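Local coordinates for putative pneumococcal surface protein (Streptococcus pneumoniae, PDB 4CNL) that probably attaches to the pneumococcal cell wall by holding the choline groups of teichoic acids in aromatic pockets along a chain of short repeats, at residues Ser100-Ala105 / Tyr110-Asp115; Ser144-Asn149 / Trp163-Arg168; Asn149-Leu152 / Met158-Asn161; Asn161-Val164 / Tyr169-Gly172. One frame throughout, in Å; residues are numbered along the deposited sequence.

Contacts 2, 3 and 4 come from one choline-binding repeat near the C-terminal end and press on one another, their centres only 7 to 8 Å apart. Contact 1 belongs to an earlier repeat, with its centre about 24 Å from that of contact 3, the nearest of the three. Asn149 is shared by contacts 2 and 3, Asn161 by contacts 3 and 4, and strand 162-164 by contacts 2 and 4. Four cholines are spread over the set. Contact 1 borders two of them, contact 3 lines a third, and contacts 2 and 4 give Trp146 and Tyr169 to the same fourth pocket, where Trp146 CZ2 comes within 3.6 Å of Tyr169 CB.

Contact 1. Residues Ser100-Ala105 / Tyr110-Asp115; sequences SYARNA and YYLKSD. With CHT (choline ion), chain B; CHT (choline ion), chain G.
A G1 beta bulge opens the hairpin of this choline-binding repeat, with Asn104 and Ala105 both facing Leu112. Ala105 and Leu112 form an antiparallel hydrogen-bonded pair, the shorter of its two hydrogen bonds running from Leu112 N to Ala105 O at 2.9 Å. Asn104, held in a left-handed backbone conformation as the bulge requires, adds a weak bond from its N to Lys113 O. Its amide lies against Ser114, OD1 coming to 3.2 Å from Ser114 CA. Water 3 donates to that same OD1 and also touches Tyr111 OH, joining the bulge to the ring by way of solvent. On the inner side Leu112 lays its CD2 branch 3.9 Å from Ala102 CB. Such hairpins, each followed by a loop, stack into the left-handed superhelix of choline-binding modules, with ligands lodged between neighbours. Two cholines flank this one. The choline of chain B puts methyl C7 over the centre of the Tyr110 ring, 3.5 Å above its plane; Trp83 meets that ring edge-to-face. The choline of chain G lies over one face of Tyr101, and its C6 is 3.3 Å from Asp115 O. The opposite face of Tyr101 is covered by the guanidinium of Arg103. Bends at chi2 and chi3 (-45° and -84°) curl this arginine back, so that NE donates to Tyr101 O at 2.8 Å while NH2 sits above the ring centre. At the ring's edge water 1 bridges Tyr101 OH and Ser114 O, donating a hydrogen bond to the carbonyl at 2.7 Å.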
loop_
_atom_site.group_PDB
_atom_site.type_symbol
_atom_site.label_atom_id
_atom_site.label_comp_id
_atom_site.label_asym_id
_atom_site.label_seq_id
_atom_site.Cartn_x
_atom_site.Cartn_y
_atom_site.Cartn_z
ATOM N N SER A 100 0.018 -3.408 7.727
ATOM C CA SER A 100 -0.455 -2.020 7.759
ATOM C C SER A 100 0.335 -1.139 6.794
ATOM O O SER A 100 1.538 -1.326 6.612
ATOM C CB SER A 100 -0.372 -1.470 9.185
ATOM O OG SER A 100 0.978 -1.402 9.612
ATOM N N TYR A 101 -0.328 -0.160 6.185
ATOM C CA TYR A 101 0.344 0.636 5.160
ATOM C C TYR A 101 1.383 1.570 5.774
ATOM O O TYR A 101 1.201 2.074 6.890
ATOM C CB TYR A 101 -0.673 1.425 4.328
ATOM C CG TYR A 101 -1.414 2.520 5.051
ATOM C CD1 TYR A 101 -2.570 2.247 5.777
ATOM C CD2 TYR A 101 -0.994 3.844 4.963
ATOM C CE1 TYR A 101 -3.268 3.249 6.423
ATOM C CE2 TYR A 101 -1.690 4.845 5.605
ATOM C CZ TYR A 101 -2.822 4.551 6.332
ATOM O OH TYR A 101 -3.519 5.565 6.970
ATOM N N ALA A 102 2.494 1.757 5.061
ATOM C CA ALA A 102 3.514 2.711 5.470
ATOM C C ALA A 102 3.008 4.126 5.202
ATOM O O ALA A 102 2.321 4.348 4.214
ATOM C CB ALA A 102 4.820 2.458 4.723
ATOM N N ARG A 103 3.342 5.063 6.063
ATOM C CA ARG A 103 2.986 6.447 5.850
ATOM C C ARG A 103 3.963 7.405 6.508
ATOM O O ARG A 103 4.553 7.054 7.423
ATOM C CB ARG A 103 1.573 6.770 6.271
ATOM C CG ARG A 103 1.287 6.788 7.725
ATOM C CD ARG A 103 1.861 5.645 8.480
ATOM N NE ARG A 103 1.057 4.427 8.477
ATOM C CZ ARG A 103 -0.176 4.291 8.919
ATOM N NH1 ARG A 103 -0.777 5.319 9.404
ATOM N NH2 ARG A 103 -0.772 3.116 8.898
ATOM N N ASN A 104 4.126 8.574 5.907
ATOM C CA ASN A 104 5.143 9.524 6.354
ATOM C C ASN A 104 6.506 8.870 6.530
ATOM O O ASN A 104 7.173 9.093 7.533
ATOM C CB ASN A 104 4.714 10.174 7.671
ATOM C CG ASN A 104 3.433 10.965 7.537
ATOM O OD1 ASN A 104 3.303 11.792 6.638
ATOM N ND2 ASN A 104 2.470 10.693 8.413
ATOM N N ALA A 105 6.923 8.068 5.561
ATOM C CA ALA A 105 8.107 7.251 5.743
ATOM C C ALA A 105 8.720 6.843 4.426
ATOM O O ALA A 105 8.029 6.724 3.416
ATOM C CB ALA A 105 7.752 6.004 6.565
ATOM N N TYR A 110 11.819 5.083 -2.075
ATOM C CA TYR A 110 10.494 5.653 -2.302
ATOM C C TYR A 110 9.943 6.273 -1.029
ATOM O O TYR A 110 10.309 5.877 0.077
ATOM C CB TYR A 110 9.527 4.574 -2.813
ATOM C CG TYR A 110 10.076 3.873 -4.020
ATOM C CD1 TYR A 110 9.858 4.378 -5.287
ATOM C CD2 TYR A 110 10.837 2.713 -3.886
ATOM C CE1 TYR A 110 10.377 3.753 -6.403
ATOM C CE2 TYR A 110 11.359 2.080 -4.994
ATOM C CZ TYR A 110 11.128 2.602 -6.244
ATOM O OH TYR A 110 11.647 1.984 -7.360
ATOM N N TYR A 111 9.064 7.257 -1.187
ATOM C CA TYR A 111 8.498 7.932 -0.030
ATOM C C TYR A 111 6.978 7.787 -0.011
ATOM O O TYR A 111 6.322 8.057 -1.016
ATOM C CB TYR A 111 8.887 9.414 -0.030
ATOM C CG TYR A 111 8.418 10.124 1.203
ATOM C CD1 TYR A 111 9.147 10.050 2.390
ATOM C CD2 TYR A 111 7.233 10.863 1.194
ATOM C CE1 TYR A 111 8.708 10.695 3.536
ATOM C CE2 TYR A 111 6.785 11.508 2.336
ATOM C CZ TYR A 111 7.532 11.430 3.496
ATOM O OH TYR A 111 7.086 12.064 4.634
ATOM N N LEU A 112 6.429 7.365 1.123
ATOM C CA LEU A 112 4.983 7.257 1.298
ATOM C C LEU A 112 4.470 8.479 2.049
ATOM O O LEU A 112 4.943 8.785 3.135
ATOM C CB LEU A 112 4.610 5.978 2.057
ATOM C CG LEU A 112 4.897 4.633 1.374
ATOM C CD1 LEU A 112 4.477 4.656 -0.093
ATOM C CD2 LEU A 112 6.364 4.192 1.533
ATOM N N LYS A 113 3.505 9.182 1.459
ATOM C CA LYS A 113 2.946 10.376 2.080
ATOM C C LYS A 113 2.009 10.053 3.253
ATOM O O LYS A 113 1.865 8.893 3.658
ATOM C CB LYS A 113 2.237 11.215 1.015
ATOM C CG LYS A 113 3.215 11.788 -0.014
ATOM C CD LYS A 113 2.510 12.586 -1.107
ATOM C CE LYS A 113 1.886 11.669 -2.151
ATOM N NZ LYS A 113 1.363 12.461 -3.298
ATOM N N SER A 114 1.391 11.083 3.821
ATOM C CA SER A 114 0.666 10.936 5.084
ATOM C C SER A 114 -0.528 9.981 5.004
ATOM O O SER A 114 -0.918 9.368 6.004
ATOM C CB SER A 114 0.197 12.309 5.571
ATOM O OG SER A 114 -0.823 12.823 4.730
ATOM N N ASP A 115 -1.117 9.858 3.824
ATOM C CA ASP A 115 -2.233 8.935 3.657
ATOM C C ASP A 115 -1.790 7.649 2.973
ATOM O O ASP A 115 -2.620 6.872 2.490
ATOM C CB ASP A 115 -3.363 9.596 2.876
ATOM C CG ASP A 115 -2.927 10.073 1.505
ATOM O OD1 ASP A 115 -1.729 9.938 1.151
ATOM O OD2 ASP A 115 -3.790 10.603 0.782
HETATM C C4 CHT B . 6.371 1.986 -8.936
HETATM C C5 CHT B . 6.804 2.182 -7.491
HETATM C C6 CHT B . 8.479 0.526 -7.757
HETATM C C7 CHT B . 7.796 1.209 -5.613
HETATM C C8 CHT B . 6.358 -0.084 -6.962
HETATM O O6 CHT B . 7.349 2.563 -9.787
HETATM N N1 CHT B . 7.360 0.958 -6.960
HETATM C C4 CHT G . -6.977 3.756 5.252
HETATM C C5 CHT G . -6.158 3.424 4.007
HETATM C C6 CHT G . -4.854 4.408 2.290
HETATM C C7 CHT G . -7.056 5.130 2.683
HETATM C C8 CHT G . -5.347 5.621 4.236
HETATM O O6 CHT G . -8.071 2.856 5.368
HETATM N N1 CHT G . -5.851 4.649 3.302
HETATM O O HOH W 1 -3.012 8.184 7.202
HETATM O O HOH W 2 8.710 12.057 6.993
HETATM O O HOH W 3 4.405 13.015 4.446
#

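Contact 2. Residues Ser144-Asn149 / Trp163-Arg168. With CHT (choline ion), chain E.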
loop_
_atom_site.group_PDB
_atom_site.type_symbol
_atom_site.label_atom_id
_atom_site.label_comp_id
_atom_site.label_asym_id
_atom_site.label_seq_id
_atom_site.Cartn_x
_atom_site.Cartn_y
_atom_site.Cartn_z
ATOM N N SER A 144 22.249 13.557 -6.811
ATOM C CA SER A 144 23.372 14.020 -7.625
ATOM C C SER A 144 22.912 14.475 -8.995
ATOM O O SER A 144 23.493 14.093 -10.018
ATOM C CB SER A 144 24.428 12.916 -7.749
ATOM O OG SER A 144 24.998 12.640 -6.486
ATOM N N THR A 145 21.864 15.297 -9.016
ATOM C CA THR A 145 21.237 15.708 -10.264
ATOM C C THR A 145 20.357 16.937 -10.071
ATOM O O THR A 145 19.943 17.251 -8.953
ATOM C CB THR A 145 20.392 14.563 -10.874
ATOM O OG1 THR A 145 20.062 14.870 -12.236
ATOM C CG2 THR A 145 19.111 14.345 -10.069
ATOM N N TRP A 146 20.094 17.642 -11.168
ATOM C CA TRP A 146 19.244 18.819 -11.133
ATOM C C TRP A 146 17.794 18.448 -11.339
ATOM O O TRP A 146 17.480 17.527 -12.101
ATOM C CB TRP A 146 19.666 19.826 -12.200
ATOM C CG TRP A 146 20.991 20.415 -11.937
ATOM C CD1 TRP A 146 22.204 19.932 -12.333
ATOM C CD2 TRP A 146 21.252 21.615 -11.207
ATOM N NE1 TRP A 146 23.208 20.755 -11.887
ATOM C CE2 TRP A 146 22.649 21.796 -11.193
ATOM C CE3 TRP A 146 20.436 22.555 -10.567
ATOM C CZ2 TRP A 146 23.255 22.880 -10.556
ATOM C CZ3 TRP A 146 21.030 23.620 -9.927
ATOM C CH2 TRP A 146 22.432 23.784 -9.938
ATOM N N GLN A 147 16.918 19.155 -10.637
ATOM C CA GLN A 147 15.495 19.182 -10.963
ATOM C C GLN A 147 15.141 20.640 -11.155
ATOM O O GLN A 147 15.045 21.399 -10.187
ATOM C CB GLN A 147 14.645 18.525 -9.866
ATOM C CG GLN A 147 13.141 18.666 -10.071
ATOM C CD GLN A 147 12.657 18.073 -11.383
ATOM O OE1 GLN A 147 13.258 17.134 -11.925
ATOM N NE2 GLN A 147 11.556 18.616 -11.897
ATOM N N GLY A 148 14.991 21.047 -12.410
ATOM C CA GLY A 148 14.853 22.460 -12.716
ATOM C C GLY A 148 16.096 23.184 -12.236
ATOM O O GLY A 148 17.215 22.757 -12.523
ATOM N N ASN A 149 15.891 24.263 -11.482
ATOM C CA ASN A 149 16.991 25.086 -10.981
ATOM C C ASN A 149 17.457 24.690 -9.590
ATOM O O ASN A 149 18.191 25.434 -8.927
ATOM C CB ASN A 149 16.577 26.552 -10.978
ATOM C CG ASN A 149 16.200 27.042 -12.359
ATOM O OD1 ASN A 149 16.983 26.924 -13.300
ATOM N ND2 ASN A 149 14.993 27.575 -12.491
ATOM N N TRP A 163 28.201 25.454 -3.308
ATOM C CA TRP A 163 28.622 25.122 -4.657
ATOM C C TRP A 163 28.362 23.644 -4.906
ATOM O O TRP A 163 28.699 22.799 -4.078
ATOM C CB TRP A 163 30.098 25.462 -4.846
ATOM C CG TRP A 163 30.316 26.934 -4.874
ATOM C CD1 TRP A 163 30.518 27.755 -3.801
ATOM C CD2 TRP A 163 30.320 27.771 -6.029
ATOM N NE1 TRP A 163 30.657 29.058 -4.224
ATOM C CE2 TRP A 163 30.536 29.093 -5.589
ATOM C CE3 TRP A 163 30.158 27.534 -7.396
ATOM C CZ2 TRP A 163 30.599 30.170 -6.468
ATOM C CZ3 TRP A 163 30.228 28.606 -8.269
ATOM C CH2 TRP A 163 30.439 29.901 -7.804
ATOM N N VAL A 164 27.748 23.336 -6.041
ATOM C CA VAL A 164 27.315 21.972 -6.337
ATOM C C VAL A 164 27.698 21.531 -7.738
ATOM O O VAL A 164 28.081 22.355 -8.576
ATOM C CB VAL A 164 25.781 21.820 -6.215
ATOM C CG1 VAL A 164 25.293 22.224 -4.820
ATOM C CG2 VAL A 164 25.079 22.632 -7.290
ATOM N N ASP A 165 27.557 20.226 -7.982
ATOM C CA ASP A 165 27.712 19.628 -9.309
ATOM C C ASP A 165 29.133 19.838 -9.821
ATOM O O ASP A 165 29.360 20.596 -10.767
ATOM C CB ASP A 165 26.681 20.213 -10.279
ATOM C CG ASP A 165 26.612 19.461 -11.583
ATOM O OD1 ASP A 165 27.274 18.408 -11.705
ATOM O OD2 ASP A 165 25.878 19.919 -12.487
ATOM N N GLY A 166 30.084 19.163 -9.180
ATOM C CA GLY A 166 31.490 19.310 -9.515
ATOM C C GLY A 166 31.991 20.693 -9.166
ATOM O O GLY A 166 32.917 21.204 -9.801
ATOM N N GLY A 167 31.355 21.310 -8.171
ATOM C CA GLY A 167 31.708 22.650 -7.736
ATOM C C GLY A 167 31.554 23.737 -8.790
ATOM O O GLY A 167 32.238 24.764 -8.723
ATOM N N ARG A 168 30.662 23.523 -9.758
ATOM C CA ARG A 168 30.526 24.444 -10.887
ATOM C C ARG A 168 29.420 25.485 -10.723
ATOM O O ARG A 168 29.478 26.553 -11.336
ATOM C CB ARG A 168 30.285 23.656 -12.179
ATOM C CG ARG A 168 31.508 22.873 -12.623
ATOM C CD ARG A 168 31.193 21.991 -13.803
ATOM N NE ARG A 168 30.295 20.891 -13.413
ATOM C CZ ARG A 168 29.819 19.990 -14.266
ATOM N NH1 ARG A 168 30.147 20.071 -15.545
ATOM N NH2 ARG A 168 29.016 19.014 -13.846
HETATM C C4 CHT E . 22.723 22.851 -15.065
HETATM C C5 CHT E . 21.237 22.932 -14.742
HETATM C C6 CHT E . 19.641 24.318 -13.709
HETATM C C7 CHT E . 21.947 24.698 -13.379
HETATM C C8 CHT E . 20.965 25.132 -15.480
HETATM O O6 CHT E . 23.006 21.529 -15.500
HETATM N N1 CHT E . 20.943 24.277 -14.322
HETATM O O HOH W 4 26.128 15.763 -10.837
#
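Trp146 and Asp165 are joined by one polar link, a hydrogen bond from the indole NE1 to Asp165 OD2 of 2.9 Å. The N-H points almost straight at its acceptor (165°), and OD2 lies in the plane of the indole. The carboxylate is turned well out of the indole plane, so NE1 meets OD2 from above the carboxylate, 40° out of its plane. Asp165 gets there with CG swung opposite its backbone N (chi1 -169°), which carries the acid from the turn toward the indole. Its second oxygen, OD1, is in a salt bridge with Arg168 NH2 at 2.8 Å. Arg168 NE meanwhile donates to Asp165 O, so the arginine grips the aspartate side-on at both backbone and side chain, probably fixing the carboxylate that faces Trp146. These bonds brace a type I' turn from Asp165 to Arg168, the tip of the hairpin formed by strands 162-164 and 169-171, against the preceding hairpin of the same repeat. The apolar part is small: the buried Val164 puts CG2 obliquely by the benzo end of Trp146, 3.7 Å from CZ2. Ligand contacts make up the rest. Choline methyl C7 sits 3.4 Å above the indole plane, offset toward the rim of the ring, and C6 approaches Gly148 O to 3.1 Å. Asn149 OD1 borders methyl C6 more distantly, while Tyr169 meets Trp146 edge-to-face and belongs to the same pocket.

Contact 3. Residues Asn149-Leu152 / Met158-Asn161; sequences NYYL and MAVN. With CHT (choline ion), chain C.
Met158 and Tyr150 form the apolar centre, a Met-aromatic contact in which the sulfur comes obliquely to the ring. SD is 4.6 Å from the ring centroid and 47° off the normal, with CD1 as its nearest ring atom at 3.7 Å. The thioether reaches this spot through an extended start, CG anti to the backbone N (chi1 -170°), and bends only at its terminal methyl. Choline of chain C shares the same side of the ring: its methyl C7 rides 3.7 Å above the plane, over the centre, and also touches Met158 SD. At the base of the methionine Leu152 CD1 lies 4.0 Å from Met158 CA; Trp123 and Tyr134 also pack on the leucine. Farther along, Ala159 CB comes to the edge of the Tyr151 ring, close to its plane. The polar edge is made by backbone. Ala159 N donates to Tyr151 O at 2.9 Å, almost head-on to the carbonyl, and the CA-H of Met158 leans on that same oxygen. The N-H of the same Tyr151 donates to water 5 at 2.8 Å, and this water also sits beside Ala159 O, filling in where the two backbones diverge. Strand 150-152 and the returning loop thus provide two of the four residues of a choline pocket completed by Trp123 and Trp132, the aromatic cage with a methionine wall that recurs along this choline-binding module.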
loop_
_atom_site.group_PDB
_atom_site.type_symbol
_atom_site.label_atom_id
_atom_site.label_comp_id
_atom_site.label_asym_id
_atom_site.label_seq_id
_atom_site.Cartn_x
_atom_site.Cartn_y
_atom_site.Cartn_z
ATOM N N ASN A 149 15.891 24.263 -11.482
ATOM C CA ASN A 149 16.991 25.086 -10.981
ATOM C C ASN A 149 17.457 24.690 -9.590
ATOM O O ASN A 149 18.191 25.434 -8.927
ATOM C CB ASN A 149 16.577 26.552 -10.978
ATOM C CG ASN A 149 16.200 27.042 -12.359
ATOM O OD1 ASN A 149 16.983 26.924 -13.300
ATOM N ND2 ASN A 149 14.993 27.575 -12.491
ATOM N N TYR A 150 17.016 23.515 -9.143
ATOM C CA TYR A 150 17.416 22.990 -7.850
ATOM C C TYR A 150 18.307 21.780 -8.012
ATOM O O TYR A 150 18.151 21.012 -8.961
ATOM C CB TYR A 150 16.196 22.595 -7.020
ATOM C CG TYR A 150 15.242 23.725 -6.782
ATOM C CD1 TYR A 150 15.476 24.636 -5.756
ATOM C CD2 TYR A 150 14.109 23.894 -7.580
ATOM C CE1 TYR A 150 14.609 25.686 -5.529
ATOM C CE2 TYR A 150 13.237 24.949 -7.360
ATOM C CZ TYR A 150 13.492 25.834 -6.333
ATOM O OH TYR A 150 12.631 26.878 -6.101
ATOM N N TYR A 151 19.222 21.592 -7.069
ATOM C CA TYR A 151 20.134 20.456 -7.138
ATOM C C TYR A 151 19.929 19.517 -5.976
ATOM O O TYR A 151 19.964 19.933 -4.815
ATOM C CB TYR A 151 21.585 20.924 -7.146
ATOM C CG TYR A 151 22.583 19.813 -7.386
ATOM C CD1 TYR A 151 22.806 19.331 -8.678
ATOM C CD2 TYR A 151 23.319 19.268 -6.345
ATOM C CE1 TYR A 151 23.719 18.320 -8.916
ATOM C CE2 TYR A 151 24.249 18.248 -6.577
ATOM C CZ TYR A 151 24.437 17.790 -7.867
ATOM O OH TYR A 151 25.350 16.791 -8.106
ATOM N N LEU A 152 19.742 18.244 -6.285
ATOM C CA LEU A 152 19.649 17.227 -5.240
ATOM C C LEU A 152 21.022 16.598 -5.027
ATOM O O LEU A 152 21.646 16.097 -5.974
ATOM C CB LEU A 152 18.620 16.152 -5.612
ATOM C CG LEU A 152 17.137 16.523 -5.801
ATOM C CD1 LEU A 152 16.625 17.338 -4.618
ATOM C CD2 LEU A 152 16.861 17.255 -7.133
ATOM N N MET A 158 18.005 18.447 -1.056
ATOM C CA MET A 158 18.156 19.693 -1.807
ATOM C C MET A 158 19.308 20.522 -1.258
ATOM O O MET A 158 19.424 20.728 -0.049
ATOM C CB MET A 158 16.873 20.515 -1.757
ATOM C CG MET A 158 16.884 21.701 -2.709
ATOM S SD MET A 158 15.379 22.684 -2.594
ATOM C CE MET A 158 15.648 23.552 -1.045
ATOM N N ALA A 159 20.157 21.011 -2.155
ATOM C CA ALA A 159 21.271 21.872 -1.758
ATOM C C ALA A 159 20.815 23.295 -1.455
ATOM O O ALA A 159 19.911 23.808 -2.109
ATOM C CB ALA A 159 22.330 21.896 -2.855
ATOM N N VAL A 160 21.455 23.931 -0.472
ATOM C CA VAL A 160 21.229 25.354 -0.198
ATOM C C VAL A 160 22.534 26.061 0.140
ATOM O O VAL A 160 23.379 25.508 0.854
ATOM C CB VAL A 160 20.244 25.588 0.968
ATOM C CG1 VAL A 160 18.814 25.178 0.574
ATOM C CG2 VAL A 160 20.684 24.821 2.199
ATOM N N ASN A 161 22.683 27.279 -0.379
ATOM C CA ASN A 161 23.858 28.130 -0.125
ATOM C C ASN A 161 25.179 27.359 -0.220
ATOM O O ASN A 161 25.946 27.261 0.746
ATOM C CB ASN A 161 23.736 28.816 1.239
ATOM C CG ASN A 161 24.744 29.943 1.408
ATOM O OD1 ASN A 161 25.533 30.230 0.500
ATOM N ND2 ASN A 161 24.713 30.601 2.565
HETATM C C4 CHT C . 9.839 23.435 -5.839
HETATM C C5 CHT C . 10.373 24.333 -4.732
HETATM C C6 CHT C . 10.142 22.714 -3.010
HETATM C C7 CHT C . 12.157 22.816 -4.270
HETATM C C8 CHT C . 11.613 24.514 -2.786
HETATM O O6 CHT C . 8.474 23.131 -5.574
HETATM N N1 CHT C . 11.059 23.570 -3.712
HETATM O O HOH W 5 19.367 23.272 -4.799
#

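Contact 4. Residues Asn161-Val164 / Tyr169-Gly172. With CHT (choline ion), chain E.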
loop_
_atom_site.group_PDB
_atom_site.type_symbol
_atom_site.label_atom_id
_atom_site.label_comp_id
_atom_site.label_asym_id
_atom_site.label_seq_id
_atom_site.Cartn_x
_atom_site.Cartn_y
_atom_site.Cartn_z
ATOM N N ASN A 161 22.683 27.279 -0.379
ATOM C CA ASN A 161 23.858 28.130 -0.125
ATOM C C ASN A 161 25.179 27.359 -0.220
ATOM O O ASN A 161 25.946 27.261 0.746
ATOM C CB ASN A 161 23.736 28.816 1.239
ATOM C CG ASN A 161 24.744 29.943 1.408
ATOM O OD1 ASN A 161 25.533 30.230 0.500
ATOM N ND2 ASN A 161 24.713 30.601 2.565
ATOM N N GLU A 162 25.446 26.797 -1.390
ATOM C CA GLU A 162 26.654 26.002 -1.560
ATOM C C GLU A 162 26.962 25.841 -3.033
ATOM O O GLU A 162 26.110 26.088 -3.898
ATOM C CB GLU A 162 26.520 24.630 -0.883
ATOM C CG GLU A 162 25.348 23.784 -1.355
ATOM C CD GLU A 162 25.151 22.542 -0.495
ATOM O OE1 GLU A 162 26.135 21.790 -0.304
ATOM O OE2 GLU A 162 24.018 22.320 -0.005
ATOM N N TRP A 163 28.201 25.454 -3.308
ATOM C CA TRP A 163 28.622 25.122 -4.657
ATOM C C TRP A 163 28.362 23.644 -4.906
ATOM O O TRP A 163 28.699 22.799 -4.078
ATOM C CB TRP A 163 30.098 25.462 -4.846
ATOM C CG TRP A 163 30.316 26.934 -4.874
ATOM C CD1 TRP A 163 30.518 27.755 -3.801
ATOM C CD2 TRP A 163 30.320 27.771 -6.029
ATOM N NE1 TRP A 163 30.657 29.058 -4.224
ATOM C CE2 TRP A 163 30.536 29.093 -5.589
ATOM C CE3 TRP A 163 30.158 27.534 -7.396
ATOM C CZ2 TRP A 163 30.599 30.170 -6.468
ATOM C CZ3 TRP A 163 30.228 28.606 -8.269
ATOM C CH2 TRP A 163 30.439 29.901 -7.804
ATOM N N VAL A 164 27.748 23.336 -6.041
ATOM C CA VAL A 164 27.315 21.972 -6.337
ATOM C C VAL A 164 27.698 21.531 -7.738
ATOM O O VAL A 164 28.081 22.355 -8.576
ATOM C CB VAL A 164 25.781 21.820 -6.215
ATOM C CG1 VAL A 164 25.293 22.224 -4.820
ATOM C CG2 VAL A 164 25.079 22.632 -7.290
ATOM N N TYR A 169 28.412 25.174 -9.909
ATOM C CA TYR A 169 27.217 26.009 -9.822
ATOM C C TYR A 169 26.943 26.420 -8.392
ATOM O O TYR A 169 27.039 25.594 -7.478
ATOM C CB TYR A 169 25.994 25.266 -10.361
ATOM C CG TYR A 169 26.066 24.907 -11.819
ATOM C CD1 TYR A 169 25.628 25.802 -12.788
ATOM C CD2 TYR A 169 26.557 23.677 -12.230
ATOM C CE1 TYR A 169 25.685 25.485 -14.129
ATOM C CE2 TYR A 169 26.614 23.349 -13.575
ATOM C CZ TYR A 169 26.175 24.261 -14.517
ATOM O OH TYR A 169 26.225 23.964 -15.862
ATOM N N TYR A 170 26.588 27.683 -8.194
ATOM C CA TYR A 170 26.252 28.170 -6.863
ATOM C C TYR A 170 24.742 28.250 -6.689
ATOM O O TYR A 170 24.042 28.935 -7.453
ATOM C CB TYR A 170 26.883 29.548 -6.598
ATOM C CG TYR A 170 26.404 30.129 -5.288
ATOM C CD1 TYR A 170 26.954 29.705 -4.078
ATOM C CD2 TYR A 170 25.378 31.068 -5.258
ATOM C CE1 TYR A 170 26.493 30.220 -2.866
ATOM C CE2 TYR A 170 24.914 31.582 -4.056
ATOM C CZ TYR A 170 25.476 31.148 -2.868
ATOM O OH TYR A 170 25.008 31.661 -1.672
ATOM N N VAL A 171 24.222 27.551 -5.686
ATOM C CA VAL A 171 22.823 27.751 -5.345
ATOM C C VAL A 171 22.716 28.612 -4.093
ATOM O O VAL A 171 23.458 28.421 -3.133
ATOM C CB VAL A 171 22.081 26.418 -5.135
ATOM C CG1 VAL A 171 22.010 25.654 -6.448
ATOM C CG2 VAL A 171 22.773 25.573 -4.075
ATOM N N GLY A 172 21.807 29.581 -4.122
ATOM C CA GLY A 172 21.603 30.465 -2.983
ATOM C C GLY A 172 20.912 29.771 -1.829
ATOM O O GLY A 172 20.590 28.580 -1.913
HETATM C C4 CHT E . 22.723 22.851 -15.065
HETATM C C5 CHT E . 21.237 22.932 -14.742
HETATM C C6 CHT E . 19.641 24.318 -13.709
HETATM C C7 CHT E . 21.947 24.698 -13.379
HETATM C C8 CHT E . 20.965 25.132 -15.480
HETATM O O6 CHT E . 23.006 21.529 -15.500
HETATM N N1 CHT E . 20.943 24.277 -14.322
#
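Trp163 and Tyr170 pack closely on one face of this hairpin, where the indole lies flat over the base of the tyrosine. Tyr170 CB stands 3.6 Å from the centroid of the six-membered ring and only 4° off its normal, a clear CH-pi contact. The two rings are oblique to each other, with planes 55° apart. Tyr170 turns CG to the side of its carbonyl carbon, away from its own N (chi1 173°), a course that takes the phenol along the strand to Asn161. There OH donates to Asn161 OD1 at 2.7 Å, arriving from above the amide's carbonyl plane. This aromatic face is the solvent side: Asn161, Trp163 and Tyr170 are all exposed despite their mutual cover. On the other face the two valines are buried, flanked by the partly exposed Glu162 and Tyr169, but the spacings are wider. Val164 CG2 lies 4.1 Å from Tyr169 CB, Val164 CG1 nears Val171 CG2, and Ala159 packs on both valines and Trp146 on Val171. Glu162 runs beside Val171, and its OE1 forms a salt bridge with Lys153. The backbones are joined by paired hydrogen bonds, among them Val164 N to Tyr169 O at 2.8 Å. The Tyr169 ring leaves toward choline, whose C7 lies 3.8 Å above its plane. A G1 bulge, Asn161 and Glu162 both facing Val171, starts this two-stranded antiparallel hairpin, the unit that builds choline-binding repeats.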